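Local coordinates for protein Non-ribosomal peptide synthetase (Streptomyces halstedii, PDB 3WV4) that belongs to the AMP-binding (ANL) family and forms the N-terminal part of a non-ribosomal peptide synthetase, at residues Leu76-Asp88 / Leu171-Ala185. Residues are numbered along the deposited sequence; the frame is centred on the assembly and turned at random.
Sequences LLNHSQAFSAWLD and LWADVERLRDAGAGA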
loop_
_atom_site.group_PDB
_atom_site.type_symbol
_atom_site.label_atom_id
_atom_site.label_comp_id
_atom_site.label_asym_id
_atom_site.label_seq_id
_atom_site.Cartn_x
_atom_site.Cartn_y
_atom_site.Cartn_z
ATOM N N LEU A 76 5.926 14.356 -10.859
ATOM C CA LEU A 76 6.244 13.113 -10.138
ATOM C C LEU A 76 7.167 12.247 -10.958
ATOM O O LEU A 76 8.094 11.632 -10.445
ATOM C CB LEU A 76 4.955 12.352 -9.785
ATOM C CG LEU A 76 5.182 10.971 -9.207
ATOM C CD1 LEU A 76 6.044 11.039 -7.968
ATOM C CD2 LEU A 76 3.818 10.340 -8.891
ATOM N N LEU A 77 6.892 12.163 -12.246
ATOM C CA LEU A 77 7.713 11.331 -13.131
ATOM C C LEU A 77 9.110 11.913 -13.242
ATOM O O LEU A 77 10.065 11.190 -13.140
ATOM C CB LEU A 77 7.063 11.210 -14.530
ATOM C CG LEU A 77 7.867 10.525 -15.596
ATOM C CD1 LEU A 77 7.985 9.037 -15.329
ATOM C CD2 LEU A 77 7.213 10.762 -16.961
ATOM N N ASN A 78 9.214 13.230 -13.412
ATOM C CA ASN A 78 10.517 13.883 -13.484
ATOM C C ASN A 78 11.387 13.541 -12.267
ATOM O O ASN A 78 12.507 13.063 -12.415
ATOM C CB ASN A 78 10.359 15.413 -13.579
ATOM C CG ASN A 78 9.818 15.871 -14.931
ATOM O OD1 ASN A 78 9.827 15.125 -15.891
ATOM N ND2 ASN A 78 9.294 17.110 -14.979
ATOM N N HIS A 79 10.834 13.763 -11.073
ATOM C CA HIS A 79 11.553 13.508 -9.835
ATOM C C HIS A 79 11.852 12.038 -9.652
ATOM O O HIS A 79 12.951 11.691 -9.184
ATOM C CB HIS A 79 10.766 14.030 -8.666
ATOM C CG HIS A 79 10.716 15.519 -8.591
ATOM N ND1 HIS A 79 11.639 16.246 -7.867
ATOM C CD2 HIS A 79 9.874 16.430 -9.142
ATOM C CE1 HIS A 79 11.355 17.538 -7.955
ATOM N NE2 HIS A 79 10.307 17.679 -8.739
ATOM N N SER A 80 10.956 11.160 -10.094
ATOM C CA SER A 80 11.196 9.711 -10.032
ATOM C C SER A 80 12.384 9.311 -10.914
ATOM O O SER A 80 13.312 8.632 -10.483
ATOM C CB SER A 80 9.914 8.940 -10.409
ATOM O OG SER A 80 8.896 9.084 -9.428
ATOM N N GLN A 81 12.393 9.797 -12.146
ATOM C CA GLN A 81 13.564 9.612 -13.046
ATOM C C GLN A 81 14.851 10.137 -12.432
ATOM O O GLN A 81 15.897 9.462 -12.449
ATOM C CB GLN A 81 13.299 10.341 -14.369
ATOM C CG GLN A 81 12.162 9.680 -15.115
ATOM C CD GLN A 81 11.782 10.410 -16.395
ATOM O OE1 GLN A 81 12.166 11.548 -16.610
ATOM N NE2 GLN A 81 11.043 9.743 -17.246
ATOM N N ALA A 82 14.784 11.350 -11.872
ATOM C CA ALA A 82 15.963 11.938 -11.242
ATOM C C ALA A 82 16.452 11.058 -10.110
ATOM O O ALA A 82 17.663 10.805 -9.942
ATOM C CB ALA A 82 15.649 13.348 -10.760
ATOM N N PHE A 83 15.512 10.537 -9.328
ATOM C CA PHE A 83 15.916 9.663 -8.235
ATOM C C PHE A 83 16.533 8.365 -8.769
ATOM O O PHE A 83 17.502 7.860 -8.199
ATOM C CB PHE A 83 14.782 9.390 -7.237
ATOM C CG PHE A 83 15.242 8.576 -6.084
ATOM C CD1 PHE A 83 16.068 9.152 -5.119
ATOM C CD2 PHE A 83 15.037 7.226 -6.074
ATOM C CE1 PHE A 83 16.583 8.385 -4.093
ATOM C CE2 PHE A 83 15.518 6.456 -5.039
ATOM C CZ PHE A 83 16.297 7.032 -4.030
ATOM N N SER A 84 16.011 7.838 -9.894
ATOM C CA SER A 84 16.643 6.696 -10.525
ATOM C C SER A 84 18.136 7.019 -10.908
ATOM O O SER A 84 19.029 6.191 -10.711
ATOM C CB SER A 84 15.861 6.244 -11.753
ATOM O OG SER A 84 14.554 5.790 -11.419
ATOM N N ALA A 85 18.406 8.218 -11.438
ATOM C CA ALA A 85 19.777 8.570 -11.823
ATOM C C ALA A 85 20.659 8.641 -10.608
ATOM O O ALA A 85 21.807 8.277 -10.658
ATOM C CB ALA A 85 19.813 9.895 -12.538
ATOM N N TRP A 86 20.096 9.061 -9.485
ATOM C CA TRP A 86 20.831 9.036 -8.260
ATOM C C TRP A 86 21.186 7.622 -7.863
ATOM O O TRP A 86 22.285 7.378 -7.387
ATOM C CB TRP A 86 19.984 9.680 -7.164
ATOM C CG TRP A 86 20.662 9.891 -5.906
ATOM C CD1 TRP A 86 21.374 10.986 -5.543
ATOM C CD2 TRP A 86 20.615 9.032 -4.767
ATOM N NE1 TRP A 86 21.833 10.843 -4.241
ATOM C CE2 TRP A 86 21.394 9.652 -3.738
ATOM C CE3 TRP A 86 20.054 7.766 -4.523
ATOM C CZ2 TRP A 86 21.573 9.079 -2.487
ATOM C CZ3 TRP A 86 20.221 7.195 -3.261
ATOM C CH2 TRP A 86 21.002 7.833 -2.268
ATOM N N LEU A 87 20.234 6.690 -7.964
ATOM C CA LEU A 87 20.567 5.310 -7.691
ATOM C C LEU A 87 21.698 4.862 -8.604
ATOM O O LEU A 87 22.668 4.279 -8.152
ATOM C CB LEU A 87 19.351 4.397 -7.889
ATOM C CG LEU A 87 18.245 4.579 -6.841
ATOM C CD1 LEU A 87 17.043 3.716 -7.165
ATOM C CD2 LEU A 87 18.764 4.258 -5.453
ATOM N N ASP A 88 21.571 5.136 -9.892
ATOM C CA ASP A 88 22.590 4.762 -10.856
ATOM C C ASP A 88 23.948 5.346 -10.430
ATOM O O ASP A 88 24.970 4.667 -10.477
ATOM C CB ASP A 88 22.208 5.272 -12.248
ATOM C CG ASP A 88 20.998 4.549 -12.847
ATOM O OD1 ASP A 88 20.791 3.377 -12.475
ATOM O OD2 ASP A 88 20.283 5.171 -13.696
ATOM N N LEU A 171 20.323 14.683 0.143
ATOM C CA LEU A 171 20.358 14.024 -1.172
ATOM C C LEU A 171 19.372 14.611 -2.161
ATOM O O LEU A 171 19.568 14.481 -3.354
ATOM C CB LEU A 171 20.151 12.524 -1.129
ATOM C CG LEU A 171 18.703 12.015 -1.004
ATOM C CD1 LEU A 171 18.079 11.778 -2.382
ATOM C CD2 LEU A 171 18.664 10.740 -0.188
ATOM N N TRP A 172 18.314 15.250 -1.695
ATOM C CA TRP A 172 17.384 15.889 -2.605
ATOM C C TRP A 172 18.043 17.008 -3.402
ATOM O O TRP A 172 17.652 17.238 -4.517
ATOM C CB TRP A 172 16.091 16.378 -1.915
ATOM C CG TRP A 172 14.906 16.286 -2.859
ATOM C CD1 TRP A 172 14.219 17.320 -3.426
ATOM C CD2 TRP A 172 14.315 15.076 -3.365
ATOM N NE1 TRP A 172 13.242 16.824 -4.253
ATOM C CE2 TRP A 172 13.292 15.452 -4.246
ATOM C CE3 TRP A 172 14.577 13.712 -3.178
ATOM C CZ2 TRP A 172 12.518 14.516 -4.926
ATOM C CZ3 TRP A 172 13.792 12.774 -3.842
ATOM C CH2 TRP A 172 12.790 13.178 -4.712
ATOM N N ALA A 173 19.053 17.686 -2.840
ATOM C CA ALA A 173 19.756 18.712 -3.625
ATOM C C ALA A 173 20.272 18.129 -4.930
ATOM O O ALA A 173 20.118 18.726 -6.002
ATOM C CB ALA A 173 20.922 19.318 -2.818
ATOM N N ASP A 174 20.905 16.968 -4.833
ATOM C CA ASP A 174 21.407 16.267 -6.010
ATOM C C ASP A 174 20.308 15.847 -6.938
ATOM O O ASP A 174 20.467 15.946 -8.143
ATOM C CB ASP A 174 22.210 15.021 -5.587
ATOM C CG ASP A 174 23.467 15.393 -4.815
ATOM O OD1 ASP A 174 23.996 16.524 -5.057
ATOM O OD2 ASP A 174 23.896 14.571 -3.966
ATOM N N VAL A 175 19.206 15.338 -6.389
ATOM C CA VAL A 175 18.105 14.872 -7.235
ATOM C C VAL A 175 17.580 16.041 -8.042
ATOM O O VAL A 175 17.187 15.887 -9.196
ATOM C CB VAL A 175 16.962 14.214 -6.430
ATOM C CG1 VAL A 175 15.701 14.048 -7.272
ATOM C CG2 VAL A 175 17.381 12.854 -5.928
ATOM N N GLU A 176 17.521 17.210 -7.430
ATOM C CA GLU A 176 17.061 18.397 -8.172
ATOM C C GLU A 176 18.023 18.786 -9.311
ATOM O O GLU A 176 17.578 19.105 -10.432
ATOM C CB GLU A 176 16.832 19.559 -7.203
ATOM C CG GLU A 176 15.594 19.307 -6.368
ATOM C CD GLU A 176 15.289 20.389 -5.362
ATOM O OE1 GLU A 176 16.238 20.932 -4.734
ATOM O OE2 GLU A 176 14.081 20.641 -5.155
ATOM N N ARG A 177 19.318 18.727 -9.046
ATOM C CA ARG A 177 20.291 19.006 -10.092
ATOM C C ARG A 177 20.096 18.018 -11.209
ATOM O O ARG A 177 20.083 18.363 -12.371
ATOM C CB ARG A 177 21.698 18.853 -9.582
ATOM C CG ARG A 177 22.204 19.943 -8.656
ATOM C CD ARG A 177 23.725 19.743 -8.386
ATOM N NE ARG A 177 24.060 18.361 -7.903
ATOM C CZ ARG A 177 24.419 17.323 -8.696
ATOM N NH1 ARG A 177 24.531 17.465 -10.023
ATOM N NH2 ARG A 177 24.650 16.127 -8.178
ATOM N N LEU A 178 19.917 16.755 -10.827
ATOM C CA LEU A 178 19.737 15.697 -11.792
ATOM C C LEU A 178 18.470 15.904 -12.552
ATOM O O LEU A 178 18.402 15.629 -13.741
ATOM C CB LEU A 178 19.691 14.362 -11.101
ATOM C CG LEU A 178 21.070 13.898 -10.614
ATOM C CD1 LEU A 178 20.969 12.769 -9.585
ATOM C CD2 LEU A 178 21.933 13.495 -11.804
ATOM N N ARG A 179 17.441 16.376 -11.856
ATOM C CA ARG A 179 16.174 16.668 -12.512
ATOM C C ARG A 179 16.339 17.732 -13.585
ATOM O O ARG A 179 15.810 17.604 -14.683
ATOM C CB ARG A 179 15.172 17.155 -11.485
ATOM C CG ARG A 179 13.767 17.380 -11.997
ATOM C CD ARG A 179 13.029 18.290 -11.032
ATOM N NE ARG A 179 13.729 19.571 -10.869
ATOM C CZ ARG A 179 13.697 20.344 -9.781
ATOM N NH1 ARG A 179 13.016 19.982 -8.698
ATOM N NH2 ARG A 179 14.350 21.502 -9.772
ATOM N N ASP A 180 17.079 18.774 -13.241
ATOM C CA ASP A 180 17.263 19.925 -14.100
ATOM C C ASP A 180 18.018 19.535 -15.358
ATOM O O ASP A 180 17.669 19.966 -16.454
ATOM C CB ASP A 180 17.955 21.034 -13.326
ATOM C CG ASP A 180 17.047 21.640 -12.287
ATOM O OD1 ASP A 180 15.825 21.361 -12.313
ATOM O OD2 ASP A 180 17.544 22.360 -11.414
ATOM N N ALA A 181 19.003 18.670 -15.191
ATOM C CA ALA A 181 19.716 18.053 -16.313
ATOM C C ALA A 181 18.919 17.020 -17.132
ATOM O O ALA A 181 19.430 16.486 -18.105
ATOM C CB ALA A 181 20.990 17.421 -15.791
ATOM N N GLY A 182 17.682 16.738 -16.767
ATOM C CA GLY A 182 16.897 15.667 -17.429
ATOM C C GLY A 182 17.461 14.258 -17.271
ATOM O O GLY A 182 17.273 13.414 -18.132
ATOM N N ALA A 183 18.163 13.983 -16.172
ATOM C CA ALA A 183 18.752 12.637 -15.976
ATOM C C ALA A 183 17.721 11.548 -15.666
ATOM O O ALA A 183 16.685 11.815 -15.060
ATOM C CB ALA A 183 19.800 12.655 -14.874
ATOM N N GLY A 184 17.999 10.337 -16.135
ATOM C CA GLY A 184 17.367 9.144 -15.625
ATOM C C GLY A 184 16.188 8.681 -16.454
ATOM O O GLY A 184 15.471 7.794 -16.021
ATOM N N ALA A 185 15.950 9.317 -17.611
ATOM C CA ALA A 185 14.789 8.991 -18.453
ATOM C C ALA A 185 14.906 7.636 -19.094
ATOM O O ALA A 185 13.905 7.038 -19.437
ATOM C CB ALA A 185 14.549 10.054 -19.542
#
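V175 inserts as a knob among H79, A82, F83 and W86, where helix 168-180 crosses helix 73-89 with a closest axial approach of 8.3 Å. Its two methyls divide the work: CG1, anti to the backbone N (chi1 166°), lies 3.6 Å from A82 CB, while CG2 meets the edge of the F83 ring at CD1. At A82 the helices come close, with CB 3.4 Å from V175 O. W86, with CG anti to its own N (chi1 -172°), carries its indole to the N-terminal part of segment 171-185, beside L171; L171 CD1 covers one face, and L178 CD1 and D174 CB line the edge. Y166 adds an edge-to-face contact with the same indole. Two turns earlier on helix 73-89, H79 meets W172 rim to rim, planes only 5° apart, and R179 CD rests over a face of the imidazole, 3.8 Å from the H79 ring centroid; W71 also stacks on this histidine. Solvent is nearer on the R179 side, where NE and NH2 both grip D180 OD1, the NH2 bond being 2.9 Å long. Past the Schellman turn at G182, the chain folds back across helix 73-89: A183 CB packs on A85 CB at 3.6 Å, and G184 CA directs a nearly straight C-H...O contact to Q81 O. Beyond it the touch is looser, the extended Q81 merely brushing exposed A185. Without a hydrogen bond between the segments, interlocking side chains join helix 73-89 to helix 168-180, which follows edge strand 165-167 of a parallel sheet, at the periphery of the large N-terminal portion of the ANL fold.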